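Local coordinates for flagellar protein FliL (Vibrio alginolyticus, PDB 6AHP) that assists the function of the bacterial flagellar motor as a stomatin-like protein, this part of it being the periplasmic core, at residues Q14-N19 / S59-A64. Sequence-based numbering, arbitrary orientation.
Sequences QAFVFN and STFASA
F16, F18 and F61 form an aromatic cluster where strand 7-21 packs on the last turn of helix 50-62, a buried sheet-to-helix contact in the stomatin-like (SPFH) core of FliL. All three side chains set out toward the opposite segment; no hydrogen bond crosses between the two, and the contacts between side chains are all made by phenylalanine carbons. F61 meets the strand in two ways. Its CB sits over the centre of the F18 ring, 3.4 Å from the centroid and only 13° off the ring normal, which fits a CH-pi contact. Beyond CB, the F61 ring runs near parallel to that of F18 but slid aside; with 5.1 Å between centroids the two barely overlap, and they do not form a full stack. Toward F16 the same ring presents its edge, in an offset edge-to-face pair with planes at 76° and centroids 5.7 Å apart; the nearest atoms are F61 CE2 and F16 CG, at 3.8 Å. A chi1 of 58° places F18 CG between the backbone N and the carbonyl carbon, and the ring then offers one face to F61 CB.

In the second shell, backbone hydrogen bonds between F16 and I31 and between F18 and V29 tie the strand to 26-38, while the F18 side chain also touches V29 and I31. On the helix, T60 OG1 is hydrogen-bonded with S56 O and with D85 OD2, linking this turn to helix 72-94. S63 is the first residue to leave helical geometry, and just before that end the carbonyl O of F61 lies 3.4 Å from F18 CE2.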
loop_
_atom_site.group_PDB
_atom_site.type_symbol
_atom_site.label_atom_id
_atom_site.label_comp_id
_atom_site.label_asym_id
_atom_site.label_seq_id
_atom_site.Cartn_x
_atom_site.Cartn_y
_atom_site.Cartn_z
ATOM N N GLN A 14 11.815 5.815 0.312
ATOM C CA GLN A 14 11.742 5.126 -0.973
ATOM C C GLN A 14 10.737 5.814 -1.891
ATOM O O GLN A 14 9.542 5.893 -1.570
ATOM C CB GLN A 14 11.364 3.660 -0.773
ATOM C CG GLN A 14 11.190 2.877 -2.072
ATOM C CD GLN A 14 12.515 2.501 -2.719
ATOM O OE1 GLN A 14 13.262 3.364 -3.200
ATOM N NE2 GLN A 14 12.817 1.209 -2.727
ATOM N N ALA A 15 11.215 6.280 -3.042
ATOM C CA ALA A 15 10.338 6.897 -4.031
ATOM C C ALA A 15 9.299 5.906 -4.539
ATOM O O ALA A 15 9.550 4.703 -4.641
ATOM C CB ALA A 15 11.146 7.431 -5.210
ATOM N N PHE A 16 8.115 6.424 -4.863
ATOM C CA PHE A 16 7.061 5.607 -5.451
ATOM C C PHE A 16 7.254 5.537 -6.960
ATOM O O PHE A 16 7.312 6.575 -7.640
ATOM C CB PHE A 16 5.683 6.161 -5.089
ATOM C CG PHE A 16 5.414 6.093 -3.630
ATOM C CD1 PHE A 16 4.818 4.976 -3.080
ATOM C CD2 PHE A 16 5.858 7.102 -2.792
ATOM C CE1 PHE A 16 4.609 4.888 -1.698
ATOM C CE2 PHE A 16 5.666 7.030 -1.418
ATOM C CZ PHE A 16 5.036 5.918 -0.867
ATOM N N VAL A 17 7.362 4.314 -7.471
ATOM C CA VAL A 17 7.448 4.039 -8.902
ATOM C C VAL A 17 6.272 3.144 -9.274
ATOM O O VAL A 17 6.087 2.071 -8.683
ATOM C CB VAL A 17 8.773 3.358 -9.273
ATOM C CG1 VAL A 17 8.777 3.005 -10.755
ATOM C CG2 VAL A 17 9.946 4.229 -8.870
ATOM N N PHE A 18 5.480 3.580 -10.248
ATOM C CA PHE A 18 4.285 2.846 -10.628
ATOM C C PHE A 18 3.966 3.157 -12.079
ATOM O O PHE A 18 4.307 4.228 -12.591
ATOM C CB PHE A 18 3.094 3.207 -9.733
ATOM C CG PHE A 18 2.772 4.663 -9.745
ATOM C CD1 PHE A 18 3.506 5.552 -8.979
ATOM C CD2 PHE A 18 1.753 5.148 -10.544
ATOM C CE1 PHE A 18 3.229 6.882 -9.001
ATOM C CE2 PHE A 18 1.471 6.490 -10.573
ATOM C CZ PHE A 18 2.217 7.363 -9.792
ATOM N N ASN A 19 3.298 2.263 -12.752
ATOM C CA ASN A 19 2.922 2.392 -14.125
ATOM C C ASN A 19 1.599 3.042 -14.283
ATOM O O ASN A 19 0.878 3.120 -13.351
ATOM C CB ASN A 19 2.924 1.057 -14.823
ATOM C CG ASN A 19 4.022 0.145 -14.354
ATOM O OD1 ASN A 19 3.767 -0.807 -13.650
ATOM N ND2 ASN A 19 5.259 0.450 -14.723
ATOM N N SER A 59 -1.759 2.666 -3.459
ATOM C CA SER A 59 -3.135 2.481 -3.918
ATOM C C SER A 59 -3.657 3.726 -4.612
ATOM O O SER A 59 -4.342 3.635 -5.639
ATOM C CB SER A 59 -4.055 2.130 -2.754
ATOM O OG SER A 59 -3.817 0.826 -2.274
ATOM N N THR A 60 -3.369 4.905 -4.050
ATOM C CA THR A 60 -3.855 6.130 -4.663
ATOM C C THR A 60 -3.255 6.310 -6.045
ATOM O O THR A 60 -3.974 6.574 -7.006
ATOM C CB THR A 60 -3.530 7.348 -3.814
ATOM O OG1 THR A 60 -4.099 7.186 -2.505
ATOM C CG2 THR A 60 -4.126 8.593 -4.505
ATOM N N PHE A 61 -1.930 6.193 -6.150
ATOM C CA PHE A 61 -1.251 6.382 -7.432
ATOM C C PHE A 61 -1.640 5.319 -8.466
ATOM O O PHE A 61 -1.691 5.614 -9.661
ATOM C CB PHE A 61 0.258 6.369 -7.219
ATOM C CG PHE A 61 0.751 7.431 -6.274
ATOM C CD1 PHE A 61 0.083 8.639 -6.153
ATOM C CD2 PHE A 61 1.901 7.223 -5.521
ATOM C CE1 PHE A 61 0.542 9.620 -5.290
ATOM C CE2 PHE A 61 2.376 8.205 -4.657
ATOM C CZ PHE A 61 1.686 9.403 -4.540
ATOM N N ALA A 62 -1.904 4.084 -8.035
ATOM C CA ALA A 62 -2.284 3.034 -8.976
ATOM C C ALA A 62 -3.556 3.388 -9.738
ATOM O O ALA A 62 -3.695 3.029 -10.914
ATOM C CB ALA A 62 -2.463 1.704 -8.243
ATOM N N SER A 63 -4.488 4.101 -9.102
ATOM C CA SER A 63 -5.755 4.454 -9.728
ATOM C C SER A 63 -5.746 5.860 -10.315
ATOM O O SER A 63 -6.794 6.504 -10.374
ATOM C CB SER A 63 -6.898 4.324 -8.728
ATOM O OG SER A 63 -6.946 5.472 -7.895
ATOM N N ALA A 64 -4.596 6.356 -10.743
ATOM C CA ALA A 64 -4.536 7.614 -11.468
ATOM C C ALA A 64 -4.318 7.351 -12.958
ATOM O O ALA A 64 -3.707 6.352 -13.339
ATOM C CB ALA A 64 -3.416 8.493 -10.918
#